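Long-range contact in glutathione S-transferase (Agrobacterium tumefaciens, PDB 2YCD), which probably conjugates glutathione to electrophilic compounds, consistent with a role in herbicide detoxification by this soil bacterium: residues R110-E123 / L170-V184. Numbering follows the deposited sequence.
Sequences RTVAWMFAALNTIE and LEGSFSAADILMICV. With GTB (S-(p-nitrobenzyl)glutathione), chain B.
Ala177 CB meets Trp114 CB at 3.5 Å and Ala118 CB packs on the Met181 backbone; these small methyls let helices 110-123 and 176-184 run nearly parallel, axes 8.1 Å apart at 13°. Leu170 lays CD2 over one face of the indole's six-membered ring in a CH-pi contact. With CG anti to the backbone N (chi1 -174°), flexible Met181 folds back at its next two torsions, bringing CE to 3.7 Å from Trp114 CE3 and SD against Ile122 CG1. Branched Val184 is a knob among Ala118, Leu119, Ile122 and Glu123. At the partly exposed end, Arg110 grips Glu171 side-on in a salt bridge of two hydrogen bonds: NE to OE1 at 3.2 Å, almost straight, and NH2 to OE2 at 3.1 Å, both from above the carboxylate plane. Ser175 OG accepts from Ala177 N and Asp178 OD2 from Ser175 N, a capping box holding amides at the start of helix 176-184, classic in the GST C-terminal domain. Helix 142-164 packs on Trp114 and Leu170, helix 86-96 on Met115 and Ala176. From the second subunit, Phe84 meets Trp114 edge-to-face and Glu85 hydrogen-bonds Thr121 OG1, which also accepts from N1 of bound S-(p-nitrobenzyl)glutathione: helix 110-123 borders a ligand site at the subunit interface.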
loop_
_atom_site.group_PDB
_atom_site.type_symbol
_atom_site.label_atom_id
_atom_site.label_comp_id
_atom_site.label_asym_id
_atom_site.label_seq_id
_atom_site.Cartn_x
_atom_site.Cartn_y
_atom_site.Cartn_z
ATOM N N ARG A 110 -13.521 2.707 -7.580
ATOM C CA ARG A 110 -13.601 3.163 -6.200
ATOM C C ARG A 110 -13.280 2.040 -5.201
ATOM O O ARG A 110 -12.700 2.297 -4.138
ATOM C CB ARG A 110 -14.969 3.780 -5.903
ATOM C CG ARG A 110 -15.237 5.018 -6.759
ATOM C CD ARG A 110 -16.331 5.873 -6.146
ATOM N NE ARG A 110 -17.597 5.147 -6.105
ATOM C CZ ARG A 110 -18.512 5.180 -7.071
ATOM N NH1 ARG A 110 -18.310 5.919 -8.155
ATOM N NH2 ARG A 110 -19.636 4.479 -6.952
ATOM N N THR A 111 -13.639 0.803 -5.533
ATOM C CA THR A 111 -13.305 -0.336 -4.686
ATOM C C THR A 111 -11.783 -0.468 -4.604
ATOM O O THR A 111 -11.218 -0.664 -3.517
ATOM C CB THR A 111 -13.938 -1.622 -5.238
ATOM O OG1 THR A 111 -15.360 -1.442 -5.324
ATOM C CG2 THR A 111 -13.662 -2.804 -4.306
ATOM N N VAL A 112 -11.112 -0.338 -5.745
ATOM C CA VAL A 112 -9.652 -0.387 -5.774
ATOM C C VAL A 112 -9.055 0.777 -4.960
ATOM O O VAL A 112 -8.068 0.580 -4.230
ATOM C CB VAL A 112 -9.144 -0.406 -7.246
ATOM C CG1 VAL A 112 -7.631 -0.228 -7.328
ATOM C CG2 VAL A 112 -9.581 -1.707 -7.932
ATOM N N ALA A 113 -9.629 1.984 -5.047
ATOM C CA ALA A 113 -9.193 3.065 -4.166
ATOM C C ALA A 113 -9.193 2.635 -2.681
ATOM O O ALA A 113 -8.223 2.880 -1.953
ATOM C CB ALA A 113 -10.041 4.335 -4.379
ATOM N N TRP A 114 -10.272 1.995 -2.234
ATOM C CA TRP A 114 -10.364 1.596 -0.834
ATOM C C TRP A 114 -9.415 0.450 -0.483
ATOM O O TRP A 114 -8.944 0.385 0.650
ATOM C CB TRP A 114 -11.826 1.289 -0.441
ATOM C CG TRP A 114 -12.581 2.568 -0.172
ATOM C CD1 TRP A 114 -13.554 3.124 -0.942
ATOM C CD2 TRP A 114 -12.359 3.472 0.919
ATOM N NE1 TRP A 114 -13.985 4.315 -0.372
ATOM C CE2 TRP A 114 -13.264 4.540 0.775
ATOM C CE3 TRP A 114 -11.528 3.445 2.037
ATOM C CZ2 TRP A 114 -13.315 5.608 1.689
ATOM C CZ3 TRP A 114 -11.572 4.510 2.941
ATOM C CH2 TRP A 114 -12.470 5.559 2.770
ATOM N N MET A 115 -9.105 -0.427 -1.439
ATOM C CA MET A 115 -8.052 -1.440 -1.220
ATOM C C MET A 115 -6.707 -0.766 -0.925
ATOM O O MET A 115 -6.023 -1.107 0.052
ATOM C CB MET A 115 -7.929 -2.382 -2.429
ATOM C CG MET A 115 -9.180 -3.256 -2.647
ATOM S SD MET A 115 -9.112 -4.196 -4.187
ATOM C CE MET A 115 -7.840 -5.396 -3.763
ATOM N N PHE A 116 -6.335 0.204 -1.751
ATOM C CA PHE A 116 -5.117 0.970 -1.493
ATOM C C PHE A 116 -5.176 1.785 -0.207
ATOM O O PHE A 116 -4.185 1.879 0.513
ATOM C CB PHE A 116 -4.729 1.842 -2.694
ATOM C CG PHE A 116 -4.046 1.080 -3.816
ATOM C CD1 PHE A 116 -4.788 0.448 -4.812
ATOM C CD2 PHE A 116 -2.671 1.000 -3.873
ATOM C CE1 PHE A 116 -4.156 -0.242 -5.853
ATOM C CE2 PHE A 116 -2.024 0.309 -4.894
ATOM C CZ PHE A 116 -2.774 -0.320 -5.891
ATOM N N ALA A 117 -6.331 2.376 0.102
ATOM C CA ALA A 117 -6.459 3.151 1.336
ATOM C C ALA A 117 -6.262 2.291 2.579
ATOM O O ALA A 117 -5.628 2.718 3.544
ATOM C CB ALA A 117 -7.809 3.845 1.395
ATOM N N ALA A 118 -6.816 1.089 2.573
ATOM C CA ALA A 118 -6.611 0.179 3.694
ATOM C C ALA A 118 -5.123 0.005 3.948
ATOM O O ALA A 118 -4.677 0.022 5.094
ATOM C CB ALA A 118 -7.266 -1.190 3.406
ATOM N N LEU A 119 -4.349 -0.221 2.889
ATOM C CA LEU A 119 -2.936 -0.592 3.054
ATOM C C LEU A 119 -1.974 0.587 3.087
ATOM O O LEU A 119 -0.885 0.446 3.660
ATOM C CB LEU A 119 -2.511 -1.565 1.940
ATOM C CG LEU A 119 -3.340 -2.850 1.841
ATOM C CD1 LEU A 119 -2.654 -3.844 0.894
ATOM C CD2 LEU A 119 -3.609 -3.477 3.184
ATOM N N ASN A 120 -2.357 1.737 2.508
ATOM C CA ASN A 120 -1.418 2.844 2.316
ATOM C C ASN A 120 -1.806 4.132 3.055
ATOM O O ASN A 120 -1.047 5.104 3.043
ATOM C CB ASN A 120 -1.221 3.113 0.802
ATOM C CG ASN A 120 0.086 3.852 0.477
ATOM O OD1 ASN A 120 1.168 3.456 0.914
ATOM N ND2 ASN A 120 -0.013 4.897 -0.315
ATOM N N THR A 121 -2.989 4.152 3.658
ATOM C CA THR A 121 -3.402 5.263 4.514
ATOM C C THR A 121 -3.732 4.772 5.936
ATOM O O THR A 121 -3.155 5.262 6.931
ATOM C CB THR A 121 -4.560 6.056 3.886
ATOM O OG1 THR A 121 -4.083 6.716 2.702
ATOM C CG2 THR A 121 -5.108 7.115 4.849
ATOM N N ILE A 122 -4.625 3.796 6.059
ATOM C CA ILE A 122 -5.005 3.317 7.397
ATOM C C ILE A 122 -3.908 2.445 8.039
ATOM O O ILE A 122 -3.485 2.692 9.177
ATOM C CB ILE A 122 -6.346 2.555 7.338
ATOM C CG1 ILE A 122 -7.479 3.484 6.884
ATOM C CG2 ILE A 122 -6.705 1.956 8.719
ATOM C CD1 ILE A 122 -7.693 4.724 7.786
ATOM N N GLU A 123 -3.393 1.468 7.301
ATOM C CA GLU A 123 -2.401 0.575 7.874
ATOM C C GLU A 123 -1.171 1.303 8.431
ATOM O O GLU A 123 -0.771 1.007 9.553
ATOM C CB GLU A 123 -1.986 -0.492 6.880
ATOM C CG GLU A 123 -0.960 -1.459 7.470
ATOM C CD GLU A 123 -0.513 -2.481 6.472
ATOM O OE1 GLU A 123 -1.238 -3.473 6.294
ATOM O OE2 GLU A 123 0.560 -2.300 5.883
ATOM N N LEU A 170 -17.650 -0.582 2.567
ATOM C CA LEU A 170 -16.996 0.616 2.030
ATOM C C LEU A 170 -17.558 1.102 0.686
ATOM O O LEU A 170 -17.681 2.318 0.482
ATOM C CB LEU A 170 -15.482 0.406 1.926
ATOM C CG LEU A 170 -14.714 0.297 3.255
ATOM C CD1 LEU A 170 -13.350 -0.309 2.990
ATOM C CD2 LEU A 170 -14.578 1.617 4.003
ATOM N N GLU A 171 -17.828 0.190 -0.245
ATOM C CA GLU A 171 -18.317 0.568 -1.590
ATOM C C GLU A 171 -19.488 -0.299 -2.026
ATOM O O GLU A 171 -19.335 -1.221 -2.830
ATOM C CB GLU A 171 -17.187 0.489 -2.635
ATOM C CG GLU A 171 -17.605 0.802 -4.088
ATOM C CD GLU A 171 -18.333 2.133 -4.250
ATOM O OE1 GLU A 171 -17.892 3.149 -3.665
ATOM O OE2 GLU A 171 -19.356 2.159 -4.970
ATOM N N GLY A 172 -20.667 -0.016 -1.485
ATOM C CA GLY A 172 -21.847 -0.784 -1.834
ATOM C C GLY A 172 -21.785 -2.182 -1.259
ATOM O O GLY A 172 -21.809 -2.358 -0.039
ATOM N N SER A 173 -21.674 -3.179 -2.122
ATOM C CA SER A 173 -21.655 -4.573 -1.700
ATOM C C SER A 173 -20.310 -4.941 -1.080
ATOM O O SER A 173 -19.289 -4.310 -1.371
ATOM C CB SER A 173 -21.925 -5.493 -2.895
ATOM O OG SER A 173 -23.218 -5.270 -3.427
ATOM N N PHE A 174 -20.319 -5.968 -0.243
ATOM C CA PHE A 174 -19.087 -6.488 0.331
ATOM C C PHE A 174 -18.050 -6.675 -0.785
ATOM O O PHE A 174 -18.376 -7.161 -1.872
ATOM C CB PHE A 174 -19.353 -7.818 1.041
ATOM C CG PHE A 174 -18.124 -8.422 1.658
ATOM C CD1 PHE A 174 -17.686 -8.016 2.913
ATOM C CD2 PHE A 174 -17.391 -9.377 0.970
ATOM C CE1 PHE A 174 -16.528 -8.567 3.457
ATOM C CE2 PHE A 174 -16.257 -9.926 1.518
ATOM C CZ PHE A 174 -15.823 -9.524 2.746
ATOM N N SER A 175 -16.799 -6.295 -0.512
ATOM C CA SER A 175 -15.752 -6.359 -1.540
ATOM C C SER A 175 -14.380 -6.696 -0.984
ATOM O O SER A 175 -14.162 -6.764 0.239
ATOM C CB SER A 175 -15.650 -5.019 -2.285
ATOM O OG SER A 175 -14.960 -4.067 -1.496
ATOM N N ALA A 176 -13.434 -6.883 -1.902
ATOM C CA ALA A 176 -12.037 -7.030 -1.525
ATOM C C ALA A 176 -11.524 -5.864 -0.675
ATOM O O ALA A 176 -10.600 -6.052 0.126
ATOM C CB ALA A 176 -11.178 -7.193 -2.765
ATOM N N ALA A 177 -12.096 -4.665 -0.835
ATOM C CA ALA A 177 -11.666 -3.557 0.014
ATOM C C ALA A 177 -12.000 -3.834 1.477
ATOM O O ALA A 177 -11.226 -3.495 2.379
ATOM C CB ALA A 177 -12.297 -2.223 -0.442
ATOM N N ASP A 178 -13.168 -4.437 1.720
ATOM C CA ASP A 178 -13.552 -4.718 3.091
ATOM C C ASP A 178 -12.671 -5.795 3.702
ATOM O O ASP A 178 -12.329 -5.722 4.884
ATOM C CB ASP A 178 -15.043 -5.084 3.191
ATOM C CG ASP A 178 -15.931 -4.007 2.619
ATOM O OD1 ASP A 178 -15.994 -2.895 3.193
ATOM O OD2 ASP A 178 -16.541 -4.295 1.574
ATOM N N ILE A 179 -12.295 -6.789 2.908
ATOM C CA ILE A 179 -11.367 -7.809 3.407
ATOM C C ILE A 179 -10.077 -7.146 3.898
ATOM O O ILE A 179 -9.628 -7.382 5.033
ATOM C CB ILE A 179 -11.056 -8.858 2.334
ATOM C CG1 ILE A 179 -12.311 -9.694 2.014
ATOM C CG2 ILE A 179 -9.861 -9.732 2.765
ATOM C CD1 ILE A 179 -12.066 -10.779 0.945
ATOM N N LEU A 180 -9.477 -6.309 3.056
ATOM C CA LEU A 180 -8.203 -5.688 3.428
ATOM C C LEU A 180 -8.362 -4.715 4.591
ATOM O O LEU A 180 -7.551 -4.708 5.541
ATOM C CB LEU A 180 -7.564 -4.997 2.221
ATOM C CG LEU A 180 -7.124 -5.948 1.099
ATOM C CD1 LEU A 180 -6.692 -5.137 -0.119
ATOM C CD2 LEU A 180 -6.004 -6.905 1.558
ATOM N N MET A 181 -9.431 -3.920 4.562
ATOM C CA MET A 181 -9.636 -2.932 5.618
ATOM C C MET A 181 -9.940 -3.571 6.978
ATOM O O MET A 181 -9.392 -3.140 8.003
ATOM C CB MET A 181 -10.764 -1.967 5.239
ATOM C CG MET A 181 -10.941 -0.800 6.237
ATOM S SD MET A 181 -9.590 0.410 6.170
ATOM C CE MET A 181 -10.010 1.292 4.658
ATOM N N ILE A 182 -10.784 -4.593 6.989
ATOM C CA ILE A 182 -11.105 -5.254 8.243
ATOM C C ILE A 182 -9.897 -5.985 8.820
ATOM O O ILE A 182 -9.653 -5.940 10.022
ATOM C CB ILE A 182 -12.356 -6.128 8.095
ATOM C CG1 ILE A 182 -13.563 -5.197 7.959
ATOM C CG2 ILE A 182 -12.542 -7.050 9.321
ATOM C CD1 ILE A 182 -14.862 -5.878 7.533
ATOM N N CYS A 183 -9.106 -6.643 7.976
ATOM C CA CYS A 183 -7.921 -7.319 8.501
ATOM C C CYS A 183 -6.909 -6.329 9.082
ATOM O O CYS A 183 -6.276 -6.631 10.100
ATOM C CB CYS A 183 -7.278 -8.223 7.446
ATOM S SG CYS A 183 -8.263 -9.701 7.036
ATOM N N VAL A 184 -6.792 -5.157 8.466
ATOM C CA VAL A 184 -5.942 -4.084 9.007
ATOM C C VAL A 184 -6.489 -3.593 10.367
ATOM O O VAL A 184 -5.753 -3.496 11.364
ATOM C CB VAL A 184 -5.802 -2.926 7.951
ATOM C CG1 VAL A 184 -5.373 -1.608 8.587
ATOM C CG2 VAL A 184 -4.839 -3.343 6.804
HETATM N N1 GTB B . -1.981 6.940 0.662
HETATM C CA1 GTB B . -2.132 8.294 0.110
HETATM C C1 GTB B . -1.790 8.297 -1.358
HETATM O O11 GTB B . -0.843 7.570 -1.726
HETATM O O12 GTB B . -2.444 9.028 -2.140
HETATM C CB1 GTB B . -1.242 9.250 0.920
HETATM C CG1 GTB B . -1.459 10.699 0.490
HETATM C CD1 GTB B . -0.508 11.647 1.195
HETATM O OE1 GTB B . 0.288 11.209 2.025
HETATM N N2 GTB B . -0.590 12.929 0.843
HETATM C CA2 GTB B . 0.275 13.956 1.426
HETATM C C2 GTB B . -0.514 15.111 1.961
HETATM O O2 GTB B . -1.531 15.515 1.401
HETATM C CB2 GTB B . 1.149 14.559 0.309
HETATM S SG2 GTB B . 2.325 13.450 -0.389
HETATM N N3 GTB B . -0.031 15.683 3.066
HETATM C CA3 GTB B . -0.606 16.853 3.706
HETATM C C3 GTB B . -1.269 16.567 5.023
HETATM O O31 GTB B . -1.198 15.422 5.510
HETATM O O32 GTB B . -1.870 17.525 5.562
HETATM C "C'" GTB B . 3.498 13.112 0.890
HETATM C "C1'" GTB B . 4.715 13.997 0.808
HETATM C "C2'" GTB B . 4.774 15.168 1.546
HETATM C "C3'" GTB B . 5.906 15.977 1.471
HETATM C "C4'" GTB B . 6.976 15.605 0.659
HETATM N N41 GTB B . 8.123 16.418 0.592
HETATM O O41 GTB B . 9.119 16.058 -0.031
HETATM O O42 GTB B . 8.120 17.484 1.177
HETATM C "C5'" GTB B . 6.912 14.426 -0.070
HETATM C "C6'" GTB B . 5.784 13.615 0.006
HETATM O O HOH W 1 -17.642 -2.929 -4.178
#